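Local coordinates for monosaccharide ABC transporter substrate-binding protein, CUT2 family (Acidothermus cellulolyticus, PDB 4RU1), which probably serves as the carbohydrate-binding component of an ABC sugar importer and binds myo-inositol between its two lobes, at residues Leu147-Ala152 and Thr188-Lys193; Asp201-Leu206 and Gln212-Ala217; Gln125-Ala130 and Ala228-Asn233; Pro184-Thr189 and Ala208-Leu213. All blocks are in the same frame, centred on the assembly; numbering follows the deposited sequence. Where two conformers were deposited one is given.

Interaction 1: residues Leu147-Ala152 and Thr188-Lys193; sequences LCVLQA and TTIAAK. With INS (1,2,3,4,5,6-hexahydroxy-cyclohexane), chain M.
INS O2 is gripped twice: Gln151 NE2 donates to it over 2.8 Å, and O2 in turn donates a hydrogen bond to Leu206 O. The same Gln151 NE2 lies 3.0 Å from INS O3, a weak bond, so one amide nitrogen bridges two neighbouring hydroxyls. CG of Gln151 sits in the crowded position between its backbone N and carbonyl carbon (chi1 71°), and the chain then bends at chi2 (-87°), which carries the amide from the end of the strand to the ligand. Behind this site the strand packs on helix 183-196 without any hydrogen bond. Val149 CG1 meets Ile190 CD1 at 4.1 Å, the two side chains crossing obliquely; Ile190 starts off to one side and reaches the strand by its far methyl. One turn along the helix, Leu147 CD2 lies 4.0 Å from Lys193 CG in one conformer of the lysine, a contact of its aliphatic part. Strand 145-150 runs between strands 172-177 and 202-205, bonded through its backbone to both; helix 183-196 covers one face, with Ile190 also reaching helix 208-220, and helix 156-168 packs on Cys148 and Leu150 from the other face.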
loop_
_atom_site.group_PDB
_atom_site.type_symbol
_atom_site.label_atom_id
_atom_site.label_comp_id
_atom_site.label_asym_id
_atom_site.label_seq_id
_atom_site.Cartn_x
_atom_site.Cartn_y
_atom_site.Cartn_z
ATOM N N LEU A 147 -18.134 0.019 -7.168
ATOM C CA LEU A 147 -17.616 1.341 -6.812
ATOM C C LEU A 147 -16.260 1.165 -6.226
ATOM O O LEU A 147 -16.095 0.505 -5.160
ATOM C CB LEU A 147 -18.546 1.930 -5.763
ATOM C CG LEU A 147 -18.151 3.292 -5.284
ATOM C CD1 LEU A 147 -18.261 4.309 -6.392
ATOM C CD2 LEU A 147 -19.021 3.735 -4.103
ATOM N N CYS A 148 -15.259 1.743 -6.881
ATOM C CA CYS A 148 -13.885 1.714 -6.351
ATOM C C CYS A 148 -13.629 3.042 -5.660
ATOM O O CYS A 148 -13.842 4.095 -6.269
ATOM C CB CYS A 148 -12.901 1.586 -7.474
ATOM S SG CYS A 148 -12.800 -0.094 -8.083
ATOM N N VAL A 149 -13.224 3.005 -4.391
ATOM C CA VAL A 149 -13.079 4.213 -3.548
ATOM C C VAL A 149 -11.619 4.475 -3.376
ATOM O O VAL A 149 -10.902 3.589 -2.948
ATOM C CB VAL A 149 -13.811 4.082 -2.221
ATOM C CG1 VAL A 149 -13.606 5.352 -1.366
ATOM C CG2 VAL A 149 -15.296 3.825 -2.479
ATOM N N LEU A 150 -11.178 5.661 -3.772
ATOM C CA LEU A 150 -9.759 6.053 -3.701
ATOM C C LEU A 150 -9.600 7.169 -2.698
ATOM O O LEU A 150 -10.275 8.192 -2.834
ATOM C CB LEU A 150 -9.228 6.566 -5.065
ATOM C CG LEU A 150 -9.324 5.551 -6.174
ATOM C CD1 LEU A 150 -10.542 5.821 -7.039
ATOM C CD2 LEU A 150 -8.068 5.642 -7.060
ATOM N N GLN A 151 -8.689 7.011 -1.743
ATOM C CA GLN A 151 -8.553 7.984 -0.686
ATOM C C GLN A 151 -7.594 9.105 -0.952
ATOM O O GLN A 151 -7.369 9.929 -0.050
ATOM C CB GLN A 151 -8.263 7.297 0.631
ATOM C CG GLN A 151 -6.867 6.688 0.749
ATOM C CD GLN A 151 -6.713 5.248 0.229
ATOM O OE1 GLN A 151 -7.474 4.745 -0.584
ATOM N NE2 GLN A 151 -5.675 4.582 0.685
ATOM N N ALA A 152 -6.962 9.109 -2.114
ATOM C CA ALA A 152 -6.062 10.192 -2.518
ATOM C C ALA A 152 -6.106 10.205 -4.023
ATOM O O ALA A 152 -6.409 9.180 -4.662
ATOM C CB ALA A 152 -4.652 9.955 -2.039
ATOM N N THR A 188 -19.767 9.921 4.989
ATOM C CA THR A 188 -20.953 10.529 4.396
ATOM C C THR A 188 -20.922 10.537 2.872
ATOM O O THR A 188 -21.961 10.338 2.274
ATOM C CB THR A 188 -21.158 11.936 4.949
ATOM O OG1 THR A 188 -20.004 12.720 4.705
ATOM C CG2 THR A 188 -21.487 11.901 6.479
ATOM N N THR A 189 -19.740 10.634 2.292
ATOM C CA THR A 189 -19.605 10.703 0.845
ATOM C C THR A 189 -19.931 9.326 0.327
ATOM O O THR A 189 -20.534 9.194 -0.729
ATOM C CB THR A 189 -18.206 11.173 0.481
ATOM O OG1 THR A 189 -18.032 12.537 0.913
ATOM C CG2 THR A 189 -17.888 11.139 -1.003
ATOM N N ILE A 190 -19.379 8.279 0.928
ATOM C CA ILE A 190 -19.726 6.941 0.440
ATOM C C ILE A 190 -21.210 6.675 0.607
ATOM O O ILE A 190 -21.824 6.065 -0.257
ATOM C CB ILE A 190 -18.895 5.818 1.124
ATOM C CG1 ILE A 190 -17.425 5.997 0.777
ATOM C CG2 ILE A 190 -19.340 4.399 0.733
ATOM C CD1 ILE A 190 -16.453 5.136 1.615
ATOM N N ALA A 191 -21.789 7.002 1.762
ATOM C CA ALA A 191 -23.226 6.711 1.934
ATOM C C ALA A 191 -24.102 7.416 0.906
ATOM O O ALA A 191 -25.048 6.819 0.411
ATOM C CB ALA A 191 -23.655 7.207 3.303
ATOM N N ALA A 192 -23.788 8.659 0.623
ATOM C CA ALA A 192 -24.514 9.463 -0.370
ATOM C C ALA A 192 -24.450 8.816 -1.757
ATOM O O ALA A 192 -25.462 8.667 -2.423
ATOM C CB ALA A 192 -23.999 10.902 -0.350
ATOM N N LYS A 193 -23.276 8.361 -2.165
ATOM C CA LYS A 193 -23.108 7.751 -3.455
ATOM C C LYS A 193 -23.942 6.478 -3.521
ATOM O O LYS A 193 -24.617 6.219 -4.502
ATOM C CB LYS A 193 -21.622 7.476 -3.733
ATOM C CG LYS A 193 -21.404 6.751 -5.037
ATOM C CD LYS A 193 -21.365 7.701 -6.237
ATOM C CE LYS A 193 -22.234 7.201 -7.389
ATOM N NZ LYS A 193 -23.698 7.357 -7.165
HETATM C C1 INS M . -2.142 0.944 0.902
HETATM C C2 INS M . -3.092 1.968 1.503
HETATM C C3 INS M . -2.284 3.167 2.002
HETATM C C4 INS M . -1.339 3.726 0.961
HETATM C C5 INS M . -0.390 2.688 0.453
HETATM C C6 INS M . -1.088 1.464 -0.074
HETATM O O1 INS M . -2.830 -0.190 0.350
HETATM O O2 INS M . -3.904 2.433 0.412
HETATM O O3 INS M . -3.256 4.167 2.365
HETATM O O4 INS M . -0.599 4.854 1.492
HETATM O O5 INS M . 0.433 3.176 -0.631
HETATM O O6 INS M . -0.134 0.425 -0.440
#

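Interaction 2: residues Asp201-Leu206 and Gln212-Ala217; sequences DLVITL and QLAIQA. With INS (1,2,3,4,5,6-hexahydroxy-cyclohexane), chain M.
Val203 holds CG1 anti to its backbone N (chi1 176°), and Thr205 holds CG2 anti to its carbonyl carbon with OG1 between N and C (chi1 59°); both settings put a methyl against Ala214 of the helix. Thr205 CG2 comes to 3.8 Å from Ala214 CB, and Val203 CG1 to 4.2 Å from the same carbon. Val203 and Thr205 are two positions apart on strand 202-205, with one residue between them, and so face the same way, and the single methyl of Ala214 rests against both. With so small a residue at this point the helix backbone comes close to the strand, the CA atoms of Thr205 and Ala214 being 7.6 Å apart. Ala214 also touches Ile227 on the next strand, so the helix leans on both strands of the beta-alpha-beta unit formed by strand 202-205, helix 208-220 and strand 226-230. The hydroxyl of Thr205 is turned from the methyl contact to a polar partner: its OG1 is hydrogen-bonded to Thr229 OG1. Just past the strand the backbone carbonyl of Leu206, its O 2.7 Å from INS O2, lies in the turn that leads into helix 208-220. At the other end, the carboxylate of Asp201 takes backbone N-H groups of His145 and Lys144. Between helix and strand the chemistry is thus purely methyl on methyl, which fixes spacing without directional bonds, while the polar atoms are spent on the adjoining strands and, at the strand's C-terminal end, on the ligand.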
loop_
_atom_site.group_PDB
_atom_site.type_symbol
_atom_site.label_atom_id
_atom_site.label_comp_id
_atom_site.label_asym_id
_atom_site.label_seq_id
_atom_site.Cartn_x
_atom_site.Cartn_y
_atom_site.Cartn_z
ATOM N N ASP A 201 -23.538 -2.609 -6.127
ATOM C CA ASP A 201 -23.635 -3.805 -5.349
ATOM C C ASP A 201 -22.328 -4.269 -4.713
ATOM O O ASP A 201 -22.327 -5.195 -3.934
ATOM C CB ASP A 201 -24.312 -4.965 -6.134
ATOM C CG ASP A 201 -23.578 -5.406 -7.338
ATOM O OD1 ASP A 201 -22.569 -4.824 -7.742
ATOM O OD2 ASP A 201 -24.041 -6.427 -7.916
ATOM N N LEU A 202 -21.188 -3.683 -5.108
ATOM C CA LEU A 202 -19.899 -3.986 -4.420
ATOM C C LEU A 202 -19.133 -2.634 -4.324
ATOM O O LEU A 202 -19.012 -1.910 -5.349
ATOM C CB LEU A 202 -19.072 -5.007 -5.204
ATOM C CG LEU A 202 -17.735 -5.373 -4.603
ATOM C CD1 LEU A 202 -17.906 -6.076 -3.243
ATOM C CD2 LEU A 202 -16.922 -6.225 -5.580
ATOM N N VAL A 203 -18.602 -2.374 -3.132
ATOM C CA VAL A 203 -17.671 -1.250 -2.903
ATOM C C VAL A 203 -16.319 -1.935 -2.646
ATOM O O VAL A 203 -16.197 -2.811 -1.762
ATOM C CB VAL A 203 -18.066 -0.446 -1.621
ATOM C CG1 VAL A 203 -17.091 0.664 -1.284
ATOM C CG2 VAL A 203 -19.512 0.084 -1.744
ATOM N N ILE A 204 -15.313 -1.558 -3.437
ATOM C CA ILE A 204 -13.904 -1.950 -3.152
ATOM C C ILE A 204 -13.132 -0.765 -2.637
ATOM O O ILE A 204 -13.035 0.277 -3.325
ATOM C CB ILE A 204 -13.193 -2.502 -4.396
ATOM C CG1 ILE A 204 -13.914 -3.726 -4.895
ATOM C CG2 ILE A 204 -11.730 -2.856 -4.055
ATOM C CD1 ILE A 204 -13.291 -4.324 -6.149
ATOM N N THR A 205 -12.702 -0.878 -1.358
ATOM C CA THR A 205 -11.902 0.123 -0.712
ATOM C C THR A 205 -10.422 -0.215 -0.865
ATOM O O THR A 205 -10.063 -1.402 -1.006
ATOM C CB THR A 205 -12.283 0.319 0.761
ATOM O OG1 THR A 205 -12.129 -0.916 1.462
ATOM C CG2 THR A 205 -13.666 0.874 0.838
ATOM N N LEU A 206 -9.560 0.824 -0.909
ATOM C CA LEU A 206 -8.122 0.687 -1.184
ATOM C C LEU A 206 -7.226 0.731 0.080
ATOM O O LEU A 206 -5.967 0.778 0.000
ATOM C CB LEU A 206 -7.627 1.638 -2.217
ATOM C CG LEU A 206 -8.390 1.632 -3.510
ATOM C CD1 LEU A 206 -7.720 2.525 -4.552
ATOM C CD2 LEU A 206 -8.748 0.318 -4.097
ATOM N N GLN A 212 -13.487 0.292 6.912
ATOM C CA GLN A 212 -14.332 0.461 8.093
ATOM C C GLN A 212 -15.418 1.450 7.868
ATOM O O GLN A 212 -16.562 1.234 8.232
ATOM C CB GLN A 212 -13.510 0.853 9.327
ATOM C CG GLN A 212 -12.331 0.005 9.637
ATOM C CD GLN A 212 -12.711 -1.435 9.701
ATOM O OE1 GLN A 212 -13.657 -1.756 10.424
ATOM N NE2 GLN A 212 -11.987 -2.341 8.957
ATOM N N LEU A 213 -15.079 2.564 7.215
ATOM C CA LEU A 213 -15.990 3.640 6.936
ATOM C C LEU A 213 -17.058 3.201 5.924
ATOM O O LEU A 213 -18.188 3.606 5.985
ATOM C CB LEU A 213 -15.178 4.830 6.372
ATOM C CG LEU A 213 -14.202 5.378 7.402
ATOM C CD1 LEU A 213 -13.168 6.339 6.778
ATOM C CD2 LEU A 213 -14.908 6.076 8.602
ATOM N N ALA A 214 -16.660 2.364 4.968
ATOM C CA ALA A 214 -17.560 1.883 3.975
ATOM C C ALA A 214 -18.620 0.934 4.577
ATOM O O ALA A 214 -19.800 0.979 4.197
ATOM C CB ALA A 214 -16.833 1.212 2.848
ATOM N N ILE A 215 -18.191 0.104 5.522
ATOM C CA ILE A 215 -19.112 -0.852 6.151
ATOM C C ILE A 215 -20.193 -0.003 6.872
ATOM O O ILE A 215 -21.378 -0.314 6.805
ATOM C CB ILE A 215 -18.390 -1.737 7.170
ATOM C CG1 ILE A 215 -17.440 -2.703 6.450
ATOM C CG2 ILE A 215 -19.380 -2.527 8.072
ATOM C CD1 ILE A 215 -16.408 -3.294 7.375
ATOM N N GLN A 216 -19.774 1.064 7.523
ATOM C CA GLN A 216 -20.700 1.899 8.226
ATOM C C GLN A 216 -21.603 2.702 7.279
ATOM O O GLN A 216 -22.860 2.796 7.480
ATOM C CB GLN A 216 -19.997 2.875 9.148
ATOM C CG GLN A 216 -19.324 2.255 10.355
ATOM C CD GLN A 216 -20.258 1.264 11.070
ATOM O OE1 GLN A 216 -19.994 0.069 11.135
ATOM N NE2 GLN A 216 -21.362 1.773 11.593
ATOM N N ALA A 217 -21.007 3.184 6.179
ATOM C CA ALA A 217 -21.742 3.889 5.090
ATOM C C ALA A 217 -22.803 3.057 4.429
ATOM O O ALA A 217 -23.900 3.559 4.192
ATOM C CB ALA A 217 -20.760 4.368 4.048
HETATM C C1 INS M . -2.142 0.944 0.902
HETATM C C2 INS M . -3.092 1.968 1.503
HETATM C C3 INS M . -2.284 3.167 2.002
HETATM C C4 INS M . -1.339 3.726 0.961
HETATM C C5 INS M . -0.390 2.688 0.453
HETATM C C6 INS M . -1.088 1.464 -0.074
HETATM O O1 INS M . -2.830 -0.190 0.350
HETATM O O2 INS M . -3.904 2.433 0.412
HETATM O O3 INS M . -3.256 4.167 2.365
HETATM O O4 INS M . -0.599 4.854 1.492
HETATM O O5 INS M . 0.433 3.176 -0.631
HETATM O O6 INS M . -0.134 0.425 -0.440
#

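Interaction 3: residues Gln125-Ala130 and Ala228-Asn233; sequences QDETVA and ATFDFN. With INS (1,2,3,4,5,6-hexahydroxy-cyclohexane), chain M.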
loop_
_atom_site.group_PDB
_atom_site.type_symbol
_atom_site.label_atom_id
_atom_site.label_comp_id
_atom_site.label_asym_id
_atom_site.label_seq_id
_atom_site.Cartn_x
_atom_site.Cartn_y
_atom_site.Cartn_z
ATOM N N GLN A 125 3.523 -5.189 -4.203
ATOM C CA GLN A 125 2.674 -5.985 -5.083
ATOM C C GLN A 125 2.367 -5.225 -6.348
ATOM O O GLN A 125 2.370 -3.960 -6.383
ATOM C CB GLN A 125 1.442 -6.493 -4.326
ATOM C CG GLN A 125 0.099 -5.905 -4.604
ATOM C CD GLN A 125 -0.937 -6.176 -3.548
ATOM O OE1 GLN A 125 -0.876 -7.204 -2.884
ATOM N NE2 GLN A 125 -1.868 -5.270 -3.392
ATOM N N ASP A 126 2.126 -5.980 -7.416
ATOM C CA ASP A 126 1.870 -5.401 -8.684
ATOM C C ASP A 126 0.405 -5.029 -8.635
ATOM O O ASP A 126 -0.468 -5.905 -8.554
ATOM C CB ASP A 126 2.149 -6.441 -9.804
ATOM C CG ASP A 126 1.890 -5.859 -11.214
ATOM O OD1 ASP A 126 0.952 -5.060 -11.410
ATOM O OD2 ASP A 126 2.581 -6.242 -12.171
ATOM N N GLU A 127 0.163 -3.740 -8.591
ATOM C CA GLU A 127 -1.144 -3.246 -8.267
ATOM C C GLU A 127 -2.153 -3.382 -9.437
ATOM O O GLU A 127 -3.353 -3.549 -9.221
ATOM C CB GLU A 127 -1.091 -1.808 -7.757
ATOM C CG GLU A 127 -0.305 -1.588 -6.458
ATOM C CD GLU A 127 -0.863 -2.311 -5.225
ATOM O OE1 GLU A 127 -1.854 -3.045 -5.324
ATOM O OE2 GLU A 127 -0.235 -2.129 -4.154
ATOM N N THR A 128 -1.693 -3.170 -10.678
ATOM C CA THR A 128 -2.482 -3.525 -11.869
ATOM C C THR A 128 -2.925 -4.993 -11.823
ATOM O O THR A 128 -4.094 -5.287 -11.998
ATOM C CB THR A 128 -1.739 -3.189 -13.153
ATOM O OG1 THR A 128 -1.448 -1.770 -13.143
ATOM C CG2 THR A 128 -2.610 -3.476 -14.302
ATOM N N VAL A 129 -1.978 -5.905 -11.556
ATOM C CA VAL A 129 -2.359 -7.324 -11.454
ATOM C C VAL A 129 -3.342 -7.549 -10.315
ATOM O O VAL A 129 -4.332 -8.283 -10.447
ATOM C CB VAL A 129 -1.122 -8.213 -11.243
ATOM C CG1 VAL A 129 -1.519 -9.661 -10.982
ATOM C CG2 VAL A 129 -0.264 -8.139 -12.473
ATOM N N ALA A 130 -3.146 -6.887 -9.159
ATOM C CA ALA A 130 -4.077 -7.135 -8.067
ATOM C C ALA A 130 -5.478 -6.617 -8.464
ATOM O O ALA A 130 -6.509 -7.278 -8.193
ATOM C CB ALA A 130 -3.598 -6.503 -6.753
ATOM N N ALA A 228 -15.489 -5.067 -0.031
ATOM C CA ALA A 228 -14.212 -5.804 -0.124
ATOM C C ALA A 228 -13.103 -4.805 -0.037
ATOM O O ALA A 228 -13.327 -3.601 -0.302
ATOM C CB ALA A 228 -14.145 -6.581 -1.388
ATOM N N THR A 229 -11.907 -5.221 0.398
ATOM C CA THR A 229 -10.845 -4.225 0.611
ATOM C C THR A 229 -9.485 -4.745 0.229
ATOM O O THR A 229 -9.209 -5.981 0.201
ATOM C CB THR A 229 -10.805 -3.790 2.085
ATOM O OG1 THR A 229 -10.050 -2.570 2.200
ATOM C CG2 THR A 229 -10.282 -4.855 3.011
ATOM N N PHE A 230 -8.608 -3.786 -0.006
ATOM C CA PHE A 230 -7.192 -4.039 0.078
ATOM C C PHE A 230 -6.772 -3.885 1.532
ATOM O O PHE A 230 -7.217 -2.896 2.214
ATOM C CB PHE A 230 -6.435 -3.063 -0.834
ATOM C CG PHE A 230 -6.573 -3.328 -2.282
ATOM C CD1 PHE A 230 -7.744 -3.082 -2.983
ATOM C CD2 PHE A 230 -5.511 -3.824 -2.975
ATOM C CE1 PHE A 230 -7.824 -3.361 -4.312
ATOM C CE2 PHE A 230 -5.591 -4.133 -4.296
ATOM C CZ PHE A 230 -6.726 -3.880 -5.005
ATOM N N ASP A 231 -5.885 -4.773 2.019
ATOM C CA ASP A 231 -5.155 -4.678 3.313
ATOM C C ASP A 231 -5.944 -5.152 4.504
ATOM O O ASP A 231 -7.170 -5.227 4.528
ATOM C CB ASP A 231 -4.703 -3.212 3.609
ATOM C CG ASP A 231 -3.852 -2.602 2.524
ATOM O OD1 ASP A 231 -3.100 -3.323 1.827
ATOM O OD2 ASP A 231 -3.892 -1.359 2.366
ATOM N N PHE A 232 -5.185 -5.377 5.568
ATOM C CA PHE A 232 -5.727 -5.685 6.868
ATOM C C PHE A 232 -5.534 -4.524 7.819
ATOM O O PHE A 232 -4.579 -3.793 7.678
ATOM C CB PHE A 232 -4.981 -6.911 7.465
ATOM C CG PHE A 232 -5.394 -8.222 6.875
ATOM C CD1 PHE A 232 -4.923 -8.653 5.657
ATOM C CD2 PHE A 232 -6.360 -8.964 7.502
ATOM C CE1 PHE A 232 -5.332 -9.878 5.128
ATOM C CE2 PHE A 232 -6.825 -10.173 6.958
ATOM C CZ PHE A 232 -6.297 -10.621 5.779
ATOM N N ASN A 233 -6.421 -4.404 8.796
ATOM C CA ASN A 233 -6.109 -3.788 10.093
ATOM C C ASN A 233 -6.658 -4.718 11.182
ATOM O O ASN A 233 -7.073 -5.853 10.870
ATOM C CB ASN A 233 -6.695 -2.364 10.186
ATOM C CG ASN A 233 -8.200 -2.344 10.295
ATOM O OD1 ASN A 233 -8.873 -3.372 10.281
ATOM N ND2 ASN A 233 -8.744 -1.144 10.341
HETATM C C1 INS M . -2.142 0.944 0.902
HETATM C C2 INS M . -3.092 1.968 1.503
HETATM C C3 INS M . -2.284 3.167 2.002
HETATM C C4 INS M . -1.339 3.726 0.961
HETATM C C5 INS M . -0.390 2.688 0.453
HETATM C C6 INS M . -1.088 1.464 -0.074
HETATM O O1 INS M . -2.830 -0.190 0.350
HETATM O O2 INS M . -3.904 2.433 0.412
HETATM O O3 INS M . -3.256 4.167 2.365
HETATM O O4 INS M . -0.599 4.854 1.492
HETATM O O5 INS M . 0.433 3.176 -0.631
HETATM O O6 INS M . -0.134 0.425 -0.440
HETATM O O HOH W 1 -3.179 -4.915 -0.578
#
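Phe230 leaves its CB with CG anti to the carbonyl carbon (chi1 -72°), aiming the ring at residues 125-130. On one flank CD1 meets Leu206 CD2; on the other Phe230 CD2 lies 3.9 Å from Gln125 NE2, which sits at the ring edge, in its plane. Further out, Phe230 CE2 touches Ala130 CB, also at the edge, at 4.0 Å, with Glu127 OE1 approaching obliquely. The same Gln125 NE2 donates an almost straight bond to Glu127 OE1 (2.9 Å, 171°), the acceptor lying in the amide plane. A water 3.1 Å from Gln125 NE2 donates in turn to Asp231 OD1, whose other oxygen, OD2, accepts from INS O1 at 2.6 Å. A leucine in place of this glutamine would probably leave both Glu127 OE1 and this water without their amide donor and loosen the hold on the Asp231 carboxylate. Glu127 OE1 also forms a salt bridge to Arg161 NE, and Arg161 NH1 bonds the ligand, so Gln125 and Glu127 form a second shell behind two inositol-binding residues. Residues 125-130 carry the chain from strand 121-124 of one sheet toward strand 145-150 of the other, placing the contact beside the interdomain ligand cleft of a type 1 periplasmic binding protein.

Interaction 4: residues Pro184-Thr189 and Ala208-Leu213; sequences PSVRTT and APIAQL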
loop_
_atom_site.group_PDB
_atom_site.type_symbol
_atom_site.label_atom_id
_atom_site.label_comp_id
_atom_site.label_asym_id
_atom_site.label_seq_id
_atom_site.Cartn_x
_atom_site.Cartn_y
_atom_site.Cartn_z
ATOM N N PRO A 184 -14.788 11.416 8.753
ATOM C CA PRO A 184 -16.237 11.572 8.805
ATOM C C PRO A 184 -16.807 11.931 7.415
ATOM O O PRO A 184 -17.839 11.412 7.039
ATOM C CB PRO A 184 -16.417 12.686 9.837
ATOM C CG PRO A 184 -15.236 12.564 10.741
ATOM C CD PRO A 184 -14.118 12.237 9.760
ATOM N N SER A 185 -16.079 12.738 6.649
ATOM C CA SER A 185 -16.444 13.034 5.269
ATOM C C SER A 185 -16.402 11.795 4.371
ATOM O O SER A 185 -17.192 11.676 3.462
ATOM C CB SER A 185 -15.469 14.067 4.680
ATOM O OG SER A 185 -15.753 14.373 3.356
ATOM N N VAL A 186 -15.423 10.915 4.561
ATOM C CA VAL A 186 -15.360 9.685 3.780
ATOM C C VAL A 186 -16.674 8.901 3.948
ATOM O O VAL A 186 -17.350 8.454 3.019
ATOM C CB VAL A 186 -14.159 8.782 4.149
ATOM C CG1 VAL A 186 -14.219 7.431 3.410
ATOM C CG2 VAL A 186 -12.820 9.451 3.878
ATOM N N ARG A 187 -17.058 8.762 5.184
ATOM C CA ARG A 187 -18.268 8.058 5.511
ATOM C C ARG A 187 -19.572 8.622 4.855
ATOM O O ARG A 187 -20.336 7.876 4.235
ATOM C CB ARG A 187 -18.476 7.994 7.009
ATOM C CG ARG A 187 -19.566 7.083 7.445
ATOM C CD ARG A 187 -19.652 7.004 8.977
ATOM N NE ARG A 187 -20.898 6.459 9.470
ATOM C CZ ARG A 187 -21.080 5.890 10.673
ATOM N NH1 ARG A 187 -20.081 5.715 11.560
ATOM N NH2 ARG A 187 -22.307 5.527 11.006
ATOM N N THR A 188 -19.767 9.921 4.989
ATOM C CA THR A 188 -20.953 10.529 4.396
ATOM C C THR A 188 -20.922 10.537 2.872
ATOM O O THR A 188 -21.961 10.338 2.274
ATOM C CB THR A 188 -21.158 11.936 4.949
ATOM O OG1 THR A 188 -20.004 12.720 4.705
ATOM C CG2 THR A 188 -21.487 11.901 6.479
ATOM N N THR A 189 -19.740 10.634 2.292
ATOM C CA THR A 189 -19.605 10.703 0.845
ATOM C C THR A 189 -19.931 9.326 0.327
ATOM O O THR A 189 -20.534 9.194 -0.729
ATOM C CB THR A 189 -18.206 11.173 0.481
ATOM O OG1 THR A 189 -18.032 12.537 0.913
ATOM C CG2 THR A 189 -17.888 11.139 -1.003
ATOM N N ALA A 208 -7.616 -0.549 4.578
ATOM C CA ALA A 208 -8.451 -1.099 5.671
ATOM C C ALA A 208 -9.204 -0.042 6.508
ATOM O O ALA A 208 -10.345 -0.262 6.873
ATOM C CB ALA A 208 -7.591 -1.999 6.559
ATOM N N PRO A 209 -8.586 1.116 6.786
ATOM C CA PRO A 209 -9.344 2.144 7.478
ATOM C C PRO A 209 -10.537 2.607 6.678
ATOM O O PRO A 209 -11.623 2.833 7.231
ATOM C CB PRO A 209 -8.324 3.237 7.710
ATOM C CG PRO A 209 -7.026 2.526 7.744
ATOM C CD PRO A 209 -7.159 1.463 6.714
ATOM N N ILE A 210 -10.378 2.705 5.369
ATOM C CA ILE A 210 -11.512 3.159 4.489
ATOM C C ILE A 210 -12.579 2.062 4.438
ATOM O O ILE A 210 -13.810 2.331 4.415
ATOM C CB ILE A 210 -11.014 3.466 3.073
ATOM C CG1 ILE A 210 -9.866 4.483 3.063
ATOM C CG2 ILE A 210 -12.170 4.021 2.242
ATOM C CD1 ILE A 210 -10.134 5.715 3.873
ATOM N N ALA A 211 -12.165 0.772 4.408
ATOM C CA ALA A 211 -13.086 -0.317 4.593
ATOM C C ALA A 211 -14.012 -0.139 5.766
ATOM O O ALA A 211 -15.231 -0.370 5.612
ATOM C CB ALA A 211 -12.415 -1.644 4.749
ATOM N N GLN A 212 -13.487 0.292 6.912
ATOM C CA GLN A 212 -14.332 0.461 8.093
ATOM C C GLN A 212 -15.418 1.450 7.868
ATOM O O GLN A 212 -16.562 1.234 8.232
ATOM C CB GLN A 212 -13.510 0.853 9.327
ATOM C CG GLN A 212 -12.331 0.005 9.637
ATOM C CD GLN A 212 -12.711 -1.435 9.701
ATOM O OE1 GLN A 212 -13.657 -1.756 10.424
ATOM N NE2 GLN A 212 -11.987 -2.341 8.957
ATOM N N LEU A 213 -15.079 2.564 7.215
ATOM C CA LEU A 213 -15.990 3.640 6.936
ATOM C C LEU A 213 -17.058 3.201 5.924
ATOM O O LEU A 213 -18.188 3.606 5.985
ATOM C CB LEU A 213 -15.178 4.830 6.372
ATOM C CG LEU A 213 -14.202 5.378 7.402
ATOM C CD1 LEU A 213 -13.168 6.339 6.778
ATOM C CD2 LEU A 213 -14.908 6.076 8.602
#
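Val186 meets Leu213 and Ile210 where two helices on one face of the sheet cross, in one alpha/beta lobe of the periplasmic binding protein fold. Leu213 CD1 lies 3.7 Å from Val186 CG1 and just as near its CB, the two side chains crossing at about a right angle. Val186 CG1, set anti to its own backbone N (chi1 174°), also touches Ile210 CG2 at 4.1 Å, so the valine rests against residues one turn apart on the second helix. Arg187 runs past the edge of this patch: its CG lies 4.0 Å from Leu213 O, while the chain stays extended to NE, which forms a salt bridge with Asp220 further along helix 208-220. The aliphatic stem thus packs and the charged end ties the same two helices together. The segment axes approach to 9.5 Å and cross at -53°, with the CA atoms of Arg187 and Leu213 only 5.2 Å apart. Beyond this shell, Val186 rests on Val178, and Ile210 reaches down to Thr205 of the sheet. Gln212 NE2 is hydrogen-bonded to Glu239 OE1, linking helix 208-220 to helix 236-241. On helix 183-196, Ser185 O accepts two bonds from Thr189, one turn later: from N at 3.0 Å and from OG1 at 2.8 Å, arriving from opposite faces of the carbonyl plane.

Interactions 1, 2 and 4 form one continuous layer: 1 and 2 each seat a helix on neighbouring strands of the same sheet, and 4 joins those two helices to each other. Interactions 1 and 2 meet through backbone bonds between Leu147 and residues Leu202 and Ile204; Ile210 of interaction 4 touches Val149 of interaction 1 and Thr205 of interaction 2. Interactions 1, 2 and 3 are buried and each reaches the inositol, whereas 4 is only partly buried, with an arginine stem at its edge. Methyl contacts dominate 1, 2 and 4; interaction 3, nearest the centre of the chain, instead sets a ring edge among amide, carboxylate and water.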